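Local coordinates for protein exodeoxyribonuclease III (Archaeoglobus fulgidus, PDB 2VOA) that probably cleaves DNA at abasic sites as a magnesium- or manganese-dependent AP endonuclease of the exonuclease III family, at residues Thr199-Asp202 with Gly207-Glu210; Ile20-Glu25 with Tyr234-Pro239; Ala150-Asp155 with Ala175-Leu180; Tyr117-Lys120 with Glu125-Tyr128. The protein carries 1 engineered substitution. All blocks are in the same frame, centred on the assembly; numbering follows the deposited sequence.

Contact 1 of 4, residues Thr199-Asp202 with Gly207-Glu210; sequences TFYD and GAIE
The phenol ring of Tyr-201 lies against Ala-208 and Ile-209, which belong to a turn with helix-like backbone angles only a few residues further on. Ile-209 contributes the contact over the ring face: its CG1 methylene sits above the middle of the ring, 3.9 Å from the centroid and 13° off the normal, a CH-pi contact. The two side chains cross at roughly a right angle. The first torsion of Ile-209 (chi1 -61°) sets CG1 beside its own backbone N, and it is this branch that lies over the ring. Backbone atoms of the turn follow the same ring along one side, with CE2 of Tyr-201 3.7 Å from CA of Ile-209, and CD2 of Tyr-201 equally close to the carbonyl O of Ala-208. The methyl CB of Ala-208 packs 4.0 Å from CD2 of Tyr-201, near the root of the ring. Both segments belong to the long loop that joins helix 187-191 to strand 218-222 in this DNase I-like fold, close to the bound nucleic acid. No hydrogen bond links the two segments. Instead, the backbone of Tyr-201 pairs with Asp-247, a predicted magnesium ligand, and its carbonyl O accepts from Arg-240. Just before it a classic beta bulge sets Thr-199 and Phe-200 opposite the single residue Trp-215, while Ile-209 also leans on Arg-240 and Leu-241 of helix 238-241.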
loop_
_atom_site.group_PDB
_atom_site.type_symbol
_atom_site.label_atom_id
_atom_site.label_comp_id
_atom_site.label_asym_id
_atom_site.label_seq_id
_atom_site.Cartn_x
_atom_site.Cartn_y
_atom_site.Cartn_z
ATOM N N THR A 199 8.872 -14.462 17.675
ATOM C CA THR A 199 9.281 -14.105 16.322
ATOM C C THR A 199 8.057 -13.806 15.432
ATOM O O THR A 199 8.199 -13.575 14.236
ATOM C CB THR A 199 10.152 -15.217 15.676
ATOM O OG1 THR A 199 9.479 -16.487 15.759
ATOM C CG2 THR A 199 11.531 -15.292 16.360
ATOM N N PHE A 200 6.864 -13.886 16.029
ATOM C CA PHE A 200 5.604 -13.693 15.311
ATOM C C PHE A 200 4.545 -13.076 16.211
ATOM O O PHE A 200 4.329 -13.531 17.333
ATOM C CB PHE A 200 5.094 -15.022 14.761
ATOM C CG PHE A 200 3.690 -14.951 14.228
ATOM C CD1 PHE A 200 3.425 -14.293 13.032
ATOM C CD2 PHE A 200 2.641 -15.536 14.924
ATOM C CE1 PHE A 200 2.102 -14.221 12.521
ATOM C CE2 PHE A 200 1.322 -15.480 14.423
ATOM C CZ PHE A 200 1.066 -14.803 13.206
ATOM N N TYR A 201 3.878 -12.036 15.708
ATOM C CA TYR A 201 2.713 -11.455 16.367
ATOM C C TYR A 201 1.658 -11.308 15.281
ATOM O O TYR A 201 1.912 -10.662 14.257
ATOM C CB TYR A 201 3.023 -10.072 16.952
ATOM C CG TYR A 201 4.017 -10.094 18.083
ATOM C CD1 TYR A 201 5.374 -9.935 17.831
ATOM C CD2 TYR A 201 3.595 -10.225 19.414
ATOM C CE1 TYR A 201 6.308 -9.932 18.869
ATOM C CE2 TYR A 201 4.517 -10.224 20.451
ATOM C CZ TYR A 201 5.861 -10.080 20.171
ATOM O OH TYR A 201 6.782 -10.057 21.196
ATOM N N ASP A 202 0.496 -11.918 15.491
ATOM C CA ASP A 202 -0.577 -11.913 14.490
ATOM C C ASP A 202 -1.074 -10.498 14.253
ATOM O O ASP A 202 -1.362 -9.790 15.211
ATOM C CB ASP A 202 -1.712 -12.836 14.957
ATOM C CG ASP A 202 -2.731 -13.120 13.881
ATOM O OD1 ASP A 202 -3.231 -12.172 13.257
ATOM O OD2 ASP A 202 -3.089 -14.313 13.699
ATOM N N GLY A 207 -3.000 -4.775 19.843
ATOM C CA GLY A 207 -1.926 -4.578 20.823
ATOM C C GLY A 207 -1.088 -5.819 21.118
ATOM O O GLY A 207 -0.507 -5.933 22.186
ATOM N N ALA A 208 -1.023 -6.751 20.168
ATOM C CA ALA A 208 -0.279 -8.013 20.380
ATOM C C ALA A 208 1.099 -7.857 21.032
ATOM O O ALA A 208 1.433 -8.608 21.950
ATOM C CB ALA A 208 -0.143 -8.776 19.075
ATOM N N ILE A 209 1.911 -6.923 20.528
ATOM C CA ILE A 209 3.292 -6.767 20.989
ATOM C C ILE A 209 3.291 -6.329 22.457
ATOM O O ILE A 209 3.911 -6.965 23.323
ATOM C CB ILE A 209 4.094 -5.768 20.101
ATOM C CG1 ILE A 209 4.180 -6.260 18.642
ATOM C CG2 ILE A 209 5.491 -5.504 20.686
ATOM C CD1 ILE A 209 4.709 -5.221 17.643
ATOM N N GLU A 210 2.570 -5.244 22.734
ATOM C CA GLU A 210 2.489 -4.717 24.084
ATOM C C GLU A 210 1.982 -5.703 25.127
ATOM O O GLU A 210 2.466 -5.688 26.258
ATOM C CB GLU A 210 1.690 -3.414 24.095
ATOM C CG GLU A 210 2.505 -2.260 23.554
ATOM C CD GLU A 210 3.566 -1.793 24.543
ATOM O OE1 GLU A 210 4.700 -1.489 24.111
ATOM O OE2 GLU A 210 3.263 -1.746 25.755
#

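Contact 2 of 4, residues Ile20-Glu25 with Tyr234-Pro239; sequences IPWLKE and YADIKP
A capped turn between strand 230-235 and helix 238-241 is joined here to helix 16-26, Trp-22 reaching from the helix to Asp-236 and Pro-239. The indole N-H of Trp-22 donates to the carboxylate of Asp-236, with NE1 2.8 Å from OD1 and an N-H...acceptor angle of 161°. The oxygen lies close to the indole plane, at the pyrrole edge; seen from the acid, the donor arrives on the anti side of OD1, somewhat tilted out of the carboxylate plane. Ring and carboxylate are turned 44° against each other. The other oxygen of the same group caps the turn: Asp-236 OD2 takes the backbone N-H of Lys-238 at 3.1 Å, met from above the carboxylate plane. The two bonds would hold the acid against rotation. With the carboxylate lost to an alanine, the buried indole N-H would probably lack its acceptor and the amide of Lys-238 its cap. Beside the polar link, CG of Pro-239 packs 3.7 Å from CD1 of Trp-22. With its CG anti to the backbone nitrogen (chi1 -171°), Trp-22 projects from the helix toward this turn. The indole also packs on Leu-31 of strand 30-34 and Val-252 of strand 251-255, and Pro-250 touches both Trp-22 and Pro-239, placing the contact between helix 16-26, helix 238-241 and one face of the mixed sheet that ends in strand 230-235.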
loop_
_atom_site.group_PDB
_atom_site.type_symbol
_atom_site.label_atom_id
_atom_site.label_comp_id
_atom_site.label_asym_id
_atom_site.label_seq_id
_atom_site.Cartn_x
_atom_site.Cartn_y
_atom_site.Cartn_z
ATOM N N ILE A 20 15.791 -4.459 2.776
ATOM C CA ILE A 20 17.000 -3.827 2.236
ATOM C C ILE A 20 17.718 -2.934 3.286
ATOM O O ILE A 20 18.908 -3.141 3.548
ATOM C CB ILE A 20 16.729 -3.135 0.865
ATOM C CG1 ILE A 20 16.208 -4.162 -0.169
ATOM C CG2 ILE A 20 17.988 -2.380 0.337
ATOM C CD1 ILE A 20 17.124 -5.405 -0.379
ATOM N N PRO A 21 17.002 -1.978 3.918
ATOM C CA PRO A 21 17.654 -1.221 5.017
ATOM C C PRO A 21 18.134 -2.122 6.179
ATOM O O PRO A 21 19.178 -1.844 6.812
ATOM C CB PRO A 21 16.538 -0.290 5.501
ATOM C CG PRO A 21 15.660 -0.102 4.285
ATOM C CD PRO A 21 15.643 -1.461 3.641
ATOM N N TRP A 22 17.390 -3.192 6.458
ATOM C CA TRP A 22 17.774 -4.085 7.544
ATOM C C TRP A 22 19.120 -4.762 7.205
ATOM O O TRP A 22 19.993 -4.860 8.065
ATOM C CB TRP A 22 16.662 -5.099 7.849
ATOM C CG TRP A 22 16.927 -5.895 9.096
ATOM C CD1 TRP A 22 16.547 -5.577 10.376
ATOM C CD2 TRP A 22 17.654 -7.115 9.183
ATOM N NE1 TRP A 22 17.005 -6.533 11.260
ATOM C CE2 TRP A 22 17.665 -7.504 10.551
ATOM C CE3 TRP A 22 18.281 -7.940 8.236
ATOM C CZ2 TRP A 22 18.295 -8.686 10.994
ATOM C CZ3 TRP A 22 18.905 -9.123 8.678
ATOM C CH2 TRP A 22 18.919 -9.465 10.050
ATOM N N LEU A 23 19.289 -5.198 5.951
ATOM C CA LEU A 23 20.565 -5.792 5.503
ATOM C C LEU A 23 21.708 -4.773 5.561
ATOM O O LEU A 23 22.824 -5.088 5.979
ATOM C CB LEU A 23 20.454 -6.387 4.090
ATOM C CG LEU A 23 19.705 -7.721 3.979
ATOM C CD1 LEU A 23 19.394 -8.038 2.537
ATOM C CD2 LEU A 23 20.498 -8.855 4.618
ATOM N N LYS A 24 21.431 -3.542 5.149
ATOM C CA LYS A 24 22.445 -2.489 5.222
ATOM C C LYS A 24 22.915 -2.239 6.661
ATOM O O LYS A 24 24.099 -2.017 6.897
ATOM C CB LYS A 24 21.927 -1.209 4.562
ATOM C CG LYS A 24 22.196 -1.178 3.063
ATOM C CD LYS A 24 22.368 0.252 2.551
ATOM C CE LYS A 24 23.468 0.350 1.464
ATOM N NZ LYS A 24 23.218 1.437 0.445
ATOM N N GLU A 25 21.989 -2.309 7.616
ATOM C CA GLU A 25 22.279 -1.993 9.020
ATOM C C GLU A 25 22.995 -3.144 9.706
ATOM O O GLU A 25 24.000 -2.931 10.395
ATOM C CB GLU A 25 20.990 -1.652 9.779
ATOM C CG GLU A 25 21.122 -1.482 11.313
ATOM C CD GLU A 25 22.000 -0.297 11.759
ATOM O OE1 GLU A 25 22.109 0.709 11.032
ATOM O OE2 GLU A 25 22.573 -0.361 12.873
ATOM N N TYR A 234 19.183 -13.699 18.930
ATOM C CA TYR A 234 18.131 -12.799 19.389
ATOM C C TYR A 234 17.131 -12.537 18.273
ATOM O O TYR A 234 17.441 -12.725 17.090
ATOM C CB TYR A 234 18.737 -11.465 19.852
ATOM C CG TYR A 234 19.682 -10.836 18.839
ATOM C CD1 TYR A 234 19.208 -9.959 17.858
ATOM C CD2 TYR A 234 21.060 -11.136 18.857
ATOM C CE1 TYR A 234 20.087 -9.376 16.922
ATOM C CE2 TYR A 234 21.940 -10.573 17.924
ATOM C CZ TYR A 234 21.455 -9.688 16.971
ATOM O OH TYR A 234 22.355 -9.146 16.070
ATOM N N ALA A 235 15.934 -12.109 18.667
ATOM C CA ALA A 235 14.909 -11.663 17.733
ATOM C C ALA A 235 14.945 -10.150 17.684
ATOM O O ALA A 235 15.006 -9.493 18.724
ATOM C CB ALA A 235 13.505 -12.175 18.145
ATOM N N ASP A 236 14.919 -9.594 16.485
ATOM C CA ASP A 236 14.967 -8.131 16.318
ATOM C C ASP A 236 13.571 -7.514 16.207
ATOM O O ASP A 236 12.911 -7.641 15.180
ATOM C CB ASP A 236 15.827 -7.787 15.095
ATOM C CG ASP A 236 16.093 -6.290 14.946
ATOM O OD1 ASP A 236 16.824 -5.939 13.983
ATOM O OD2 ASP A 236 15.597 -5.474 15.772
ATOM N N ILE A 237 13.124 -6.855 17.280
ATOM C CA ILE A 237 11.786 -6.249 17.327
ATOM C C ILE A 237 11.648 -4.984 16.447
ATOM O O ILE A 237 10.533 -4.592 16.058
ATOM C CB ILE A 237 11.349 -5.956 18.808
ATOM C CG1 ILE A 237 9.840 -5.640 18.923
ATOM C CG2 ILE A 237 12.178 -4.837 19.412
ATOM C CD1 ILE A 237 8.931 -6.759 18.509
ATOM N N LYS A 238 12.771 -4.331 16.140
ATOM C CA LYS A 238 12.717 -3.036 15.438
ATOM C C LYS A 238 11.934 -3.052 14.099
ATOM O O LYS A 238 11.035 -2.212 13.912
ATOM C CB LYS A 238 14.118 -2.424 15.278
ATOM C CG LYS A 238 14.742 -2.012 16.594
ATOM C CD LYS A 238 16.096 -1.353 16.380
ATOM C CE LYS A 238 16.821 -1.176 17.713
ATOM N NZ LYS A 238 18.287 -1.469 17.566
ATOM N N PRO A 239 12.257 -3.993 13.184
ATOM C CA PRO A 239 11.468 -4.070 11.936
ATOM C C PRO A 239 9.973 -4.368 12.155
ATOM O O PRO A 239 9.147 -3.974 11.319
ATOM C CB PRO A 239 12.132 -5.199 11.131
ATOM C CG PRO A 239 13.181 -5.818 12.001
ATOM C CD PRO A 239 13.342 -4.995 13.249
#

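Contact 3 of 4, residues Ala150-Asp155 with Ala175-Leu180; sequences APEPID and AYKKIL
Pro-151 meets Tyr-176 at the edge of the phenol ring, its CB near the ring plane and 3.9 Å from CD2 of Tyr-176. CG of the proline comes almost as near, 4.0 Å from CE2 of Tyr-176, and the two side chains run obliquely to one another. Beside this apolar patch, Glu-152 and Lys-177 cross at about a right angle and join at their ends in a salt bridge, with NZ of Lys-177 2.7 Å from OE1 of Glu-152. The ammonium approaches OE1 on the syn side but 33° out of the carboxylate plane. A bend at the second torsion of Glu-152 (chi2 -62°) swings its carboxylate round to the lysine. The lysine passes close to the proline on its way, its CE 3.2 Å from the carbonyl O of Pro-151. Shortened to an alanine, position 152 would probably leave the ammonium of Lys-177 without its counter-charge and the end of the lysine free to turn. The pairs fasten the loop following strand 141-144 to helix 170-180 in the DNase I-like fold; the same loop carries, a few residues earlier, Asp-146 and Asn-148, both predicted to bind magnesium. Its short 3-10 turn is closed by Asp-155 N on the carbonyl O of Glu-152, and the side chain of Asp-155 reaches back, OD1 accepting from the backbone N of Glu-152 at 2.9 Å through its anti lone pair, while OD2 forms salt bridges with Arg-189 and Arg-216. Tyr-176 extends inward to Ala-219 and Leu-221 of strand 218-222, and the carbonyl O of Pro-151 accepts from Arg-173.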
loop_
_atom_site.group_PDB
_atom_site.type_symbol
_atom_site.label_atom_id
_atom_site.label_comp_id
_atom_site.label_asym_id
_atom_site.label_seq_id
_atom_site.Cartn_x
_atom_site.Cartn_y
_atom_site.Cartn_z
ATOM N N ALA A 150 5.999 -24.412 17.444
ATOM C CA ALA A 150 6.512 -23.871 18.696
ATOM C C ALA A 150 6.754 -25.111 19.580
ATOM O O ALA A 150 5.790 -25.714 20.108
ATOM C CB ALA A 150 5.473 -22.953 19.317
ATOM N N PRO A 151 8.027 -25.546 19.689
ATOM C CA PRO A 151 8.264 -26.885 20.264
ATOM C C PRO A 151 8.056 -27.014 21.779
ATOM O O PRO A 151 7.710 -28.109 22.250
ATOM C CB PRO A 151 9.736 -27.163 19.919
ATOM C CG PRO A 151 10.369 -25.805 19.874
ATOM C CD PRO A 151 9.291 -24.893 19.274
ATOM N N GLU A 152 8.274 -25.924 22.530
ATOM C CA GLU A 152 8.128 -25.972 23.997
ATOM C C GLU A 152 7.084 -24.974 24.481
ATOM O O GLU A 152 6.826 -23.998 23.774
ATOM C CB GLU A 152 9.478 -25.646 24.669
ATOM C CG GLU A 152 10.631 -26.578 24.255
ATOM C CD GLU A 152 10.402 -28.035 24.626
ATOM O OE1 GLU A 152 11.050 -28.902 23.992
ATOM O OE2 GLU A 152 9.604 -28.334 25.553
ATOM N N PRO A 153 6.550 -25.166 25.705
ATOM C CA PRO A 153 5.533 -24.212 26.189
ATOM C C PRO A 153 6.013 -22.743 26.216
ATOM O O PRO A 153 5.227 -21.843 25.961
ATOM C CB PRO A 153 5.157 -24.725 27.583
ATOM C CG PRO A 153 5.678 -26.159 27.679
ATOM C CD PRO A 153 6.845 -26.234 26.689
ATOM N N ILE A 154 7.292 -22.512 26.497
ATOM C CA ILE A 154 7.847 -21.134 26.453
ATOM C C ILE A 154 7.745 -20.445 25.072
ATOM O O ILE A 154 7.795 -19.217 24.976
ATOM C CB ILE A 154 9.309 -21.103 26.979
ATOM C CG1 ILE A 154 9.771 -19.666 27.295
ATOM C CG2 ILE A 154 10.236 -21.834 26.004
ATOM C CD1 ILE A 154 8.929 -18.936 28.263
ATOM N N ASP A 155 7.557 -21.237 24.006
ATOM C CA ASP A 155 7.479 -20.700 22.639
ATOM C C ASP A 155 6.110 -20.145 22.241
ATOM O O ASP A 155 5.944 -19.642 21.131
ATOM C CB ASP A 155 7.909 -21.768 21.620
ATOM C CG ASP A 155 9.348 -22.189 21.799
ATOM O OD1 ASP A 155 9.580 -23.371 22.120
ATOM O OD2 ASP A 155 10.251 -21.322 21.658
ATOM N N ALA A 175 6.892 -34.440 15.860
ATOM C CA ALA A 175 7.527 -34.642 14.557
ATOM C C ALA A 175 8.708 -33.700 14.363
ATOM O O ALA A 175 9.740 -34.071 13.820
ATOM C CB ALA A 175 6.517 -34.496 13.423
ATOM N N TYR A 176 8.565 -32.478 14.864
ATOM C CA TYR A 176 9.617 -31.479 14.738
ATOM C C TYR A 176 10.778 -31.876 15.657
ATOM O O TYR A 176 11.944 -31.917 15.234
ATOM C CB TYR A 176 9.036 -30.120 15.116
ATOM C CG TYR A 176 10.015 -28.987 15.119
ATOM C CD1 TYR A 176 10.555 -28.505 13.932
ATOM C CD2 TYR A 176 10.411 -28.391 16.319
ATOM C CE1 TYR A 176 11.444 -27.449 13.917
ATOM C CE2 TYR A 176 11.311 -27.297 16.322
ATOM C CZ TYR A 176 11.819 -26.842 15.128
ATOM O OH TYR A 176 12.697 -25.791 15.103
ATOM N N LYS A 177 10.453 -32.222 16.894
ATOM C CA LYS A 177 11.497 -32.625 17.856
ATOM C C LYS A 177 12.255 -33.873 17.409
ATOM O O LYS A 177 13.443 -34.001 17.693
ATOM C CB LYS A 177 10.924 -32.780 19.252
ATOM C CG LYS A 177 10.415 -31.449 19.827
ATOM C CD LYS A 177 9.573 -31.749 21.063
ATOM C CE LYS A 177 9.685 -30.653 22.064
ATOM N NZ LYS A 177 9.750 -31.222 23.466
ATOM N N LYS A 178 11.590 -34.768 16.673
ATOM C CA LYS A 178 12.259 -35.934 16.104
ATOM C C LYS A 178 13.432 -35.524 15.204
ATOM O O LYS A 178 14.496 -36.165 15.212
ATOM C CB LYS A 178 11.236 -36.769 15.323
ATOM C CG LYS A 178 11.792 -38.021 14.673
ATOM C CD LYS A 178 10.723 -38.714 13.832
ATOM C CE LYS A 178 11.322 -39.824 12.990
ATOM N NZ LYS A 178 10.319 -40.777 12.457
ATOM N N ILE A 179 13.248 -34.441 14.454
ATOM C CA ILE A 179 14.312 -33.913 13.592
ATOM C C ILE A 179 15.423 -33.298 14.438
ATOM O O ILE A 179 16.598 -33.545 14.184
ATOM C CB ILE A 179 13.799 -32.860 12.594
ATOM C CG1 ILE A 179 12.536 -33.371 11.842
ATOM C CG2 ILE A 179 14.907 -32.515 11.590
ATOM C CD1 ILE A 179 11.846 -32.307 10.898
ATOM N N LEU A 180 15.069 -32.507 15.444
ATOM C CA LEU A 180 16.097 -31.932 16.335
ATOM C C LEU A 180 17.021 -33.009 16.918
ATOM O O LEU A 180 18.220 -32.790 17.098
ATOM C CB LEU A 180 15.439 -31.165 17.493
ATOM C CG LEU A 180 14.634 -29.911 17.132
ATOM C CD1 LEU A 180 14.369 -29.069 18.399
ATOM C CD2 LEU A 180 15.306 -29.092 16.079
#

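Contact 4 of 4, residues Tyr117-Lys120 with Glu125-Tyr128; sequences YQYK and ERLY
Tyr-119 carries its ring anti to its backbone nitrogen (chi1 -171°), whereas Arg-126 sets CG beside its own nitrogen and bends at the third torsion (chi3 -71°); together these choices bring the phenol oxygen and the guanidinium to the same place on one side of the helix. NH2 of Arg-126 stands 3.1 Å from OH of Tyr-119, but the angle is too poor for a hydrogen bond. The oxygen lies at the edge of the guanidinium, near its plane, while the nitrogen meets the ring obliquely and the two planes are inclined by 54°. The side chains themselves cross at a slant. A water bridges the pair from the backbone side: it accepts from NE of Arg-126 at 3.0 Å and gives a weak, long bond of 3.5 Å to the carbonyl O of Tyr-119. The same water lies 3.1 Å above one face of the Tyr-119 ring, displaced toward the rim. Both residues belong to helix 115-134, the helical limb of the beta-alpha-beta unit formed with strands 99-105 and 141-144, and the seven-residue spacing puts them about two turns apart on the same side of the helix. Their polar ends are held by the chain segment that precedes strand 91-96. The hydroxyl of Tyr-119 is hydrogen-bonded to Asp-87, whose negative charge would be likely to favour a nearby guanidinium; NH2 of Arg-126 binds the carbonyl O of Pro-85, and its NH1 binds Ser-83.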
loop_
_atom_site.group_PDB
_atom_site.type_symbol
_atom_site.label_atom_id
_atom_site.label_comp_id
_atom_site.label_asym_id
_atom_site.label_seq_id
_atom_site.Cartn_x
_atom_site.Cartn_y
_atom_site.Cartn_z
ATOM N N TYR A 117 -3.274 -30.509 7.762
ATOM C CA TYR A 117 -2.507 -30.891 8.969
ATOM C C TYR A 117 -1.805 -32.224 8.763
ATOM O O TYR A 117 -0.642 -32.357 9.112
ATOM C CB TYR A 117 -3.361 -30.901 10.233
ATOM C CG TYR A 117 -2.530 -31.079 11.503
ATOM C CD1 TYR A 117 -1.598 -30.097 11.891
ATOM C CD2 TYR A 117 -2.702 -32.201 12.315
ATOM C CE1 TYR A 117 -0.832 -30.238 13.055
ATOM C CE2 TYR A 117 -1.935 -32.367 13.505
ATOM C CZ TYR A 117 -1.026 -31.382 13.857
ATOM O OH TYR A 117 -0.282 -31.528 14.994
ATOM N N GLN A 118 -2.492 -33.184 8.143
ATOM C CA GLN A 118 -1.840 -34.473 7.850
ATOM C C GLN A 118 -0.673 -34.239 6.886
ATOM O O GLN A 118 0.394 -34.857 7.010
ATOM C CB GLN A 118 -2.841 -35.468 7.272
ATOM C CG GLN A 118 -3.916 -35.901 8.303
ATOM C CD GLN A 118 -3.291 -36.380 9.609
ATOM O OE1 GLN A 118 -2.442 -37.278 9.609
ATOM N NE2 GLN A 118 -3.690 -35.767 10.722
ATOM N N TYR A 119 -0.871 -33.341 5.928
ATOM C CA TYR A 119 0.218 -32.998 4.998
ATOM C C TYR A 119 1.430 -32.380 5.724
ATOM O O TYR A 119 2.580 -32.744 5.442
ATOM C CB TYR A 119 -0.282 -32.090 3.851
ATOM C CG TYR A 119 0.792 -31.938 2.802
ATOM C CD1 TYR A 119 1.091 -33.003 1.934
ATOM C CD2 TYR A 119 1.549 -30.782 2.725
ATOM C CE1 TYR A 119 2.099 -32.889 0.982
ATOM C CE2 TYR A 119 2.567 -30.643 1.769
ATOM C CZ TYR A 119 2.835 -31.709 0.921
ATOM O OH TYR A 119 3.827 -31.591 -0.008
ATOM N N LYS A 120 1.167 -31.513 6.701
ATOM C CA LYS A 120 2.227 -30.936 7.547
ATOM C C LYS A 120 3.010 -32.047 8.273
ATOM O O LYS A 120 4.254 -32.049 8.299
ATOM C CB LYS A 120 1.616 -29.963 8.564
ATOM C CG LYS A 120 2.649 -29.352 9.552
ATOM C CD LYS A 120 1.914 -28.439 10.517
ATOM C CE LYS A 120 2.888 -27.624 11.329
ATOM N NZ LYS A 120 2.189 -26.519 12.064
ATOM N N GLU A 125 7.922 -35.541 8.565
ATOM C CA GLU A 125 8.508 -36.880 8.493
ATOM C C GLU A 125 9.463 -36.976 7.281
ATOM O O GLU A 125 10.570 -37.524 7.366
ATOM C CB GLU A 125 7.410 -37.947 8.401
ATOM C CG GLU A 125 7.909 -39.373 8.115
ATOM C CD GLU A 125 8.632 -40.031 9.292
ATOM O OE1 GLU A 125 9.060 -41.211 9.138
ATOM O OE2 GLU A 125 8.749 -39.405 10.381
ATOM N N ARG A 126 9.026 -36.447 6.147
ATOM C CA ARG A 126 9.884 -36.429 4.957
ATOM C C ARG A 126 11.147 -35.618 5.223
ATOM O O ARG A 126 12.241 -36.046 4.846
ATOM C CB ARG A 126 9.119 -35.893 3.747
ATOM C CG ARG A 126 8.020 -36.839 3.261
ATOM C CD ARG A 126 7.660 -36.515 1.822
ATOM N NE ARG A 126 6.932 -35.256 1.679
ATOM C CZ ARG A 126 7.006 -34.475 0.599
ATOM N NH1 ARG A 126 7.795 -34.814 -0.410
ATOM N NH2 ARG A 126 6.304 -33.360 0.526
ATOM N N LEU A 127 10.994 -34.491 5.919
ATOM C CA LEU A 127 12.131 -33.610 6.210
ATOM C C LEU A 127 13.124 -34.334 7.109
ATOM O O LEU A 127 14.343 -34.210 6.933
ATOM C CB LEU A 127 11.649 -32.312 6.869
ATOM C CG LEU A 127 12.759 -31.302 7.149
ATOM C CD1 LEU A 127 13.482 -30.945 5.860
ATOM C CD2 LEU A 127 12.162 -30.046 7.767
ATOM N N TYR A 128 12.613 -35.090 8.075
ATOM C CA TYR A 128 13.477 -35.940 8.906
ATOM C C TYR A 128 14.391 -36.845 8.066
ATOM O O TYR A 128 15.614 -36.834 8.221
ATOM C CB TYR A 128 12.616 -36.801 9.865
ATOM C CG TYR A 128 13.434 -37.816 10.647
ATOM C CD1 TYR A 128 13.549 -39.139 10.205
ATOM C CD2 TYR A 128 14.113 -37.441 11.815
ATOM C CE1 TYR A 128 14.310 -40.071 10.925
ATOM C CE2 TYR A 128 14.880 -38.362 12.541
ATOM C CZ TYR A 128 14.975 -39.672 12.075
ATOM O OH TYR A 128 15.715 -40.605 12.761
HETATM O O HOH W 1 4.367 -34.122 2.813
#

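From the N terminus, helix 16-26 supplies the first half of contact 2, whose second half comes only at 234-239, so this contact closes a loop of some two hundred residues that encloses the other three. Contact 4 comes next, a short-range pairing along helix 115-134; contact 3 then closes a loop of about twenty residues, and contact 1 a tight one, the three following in series without crossing. Contacts 3 and 4 touch where helices 170-180 and 115-134 pack, through the Lys-178 to Glu-125 salt bridge and Ile-179 on Leu-127. Contacts 1 and 2 touch where Tyr-201 and Ile-209 pack on Ile-237 and Thr-199 on Ala-235, whereas contacts 2 and 4 lie on opposite sides of the chain's centre.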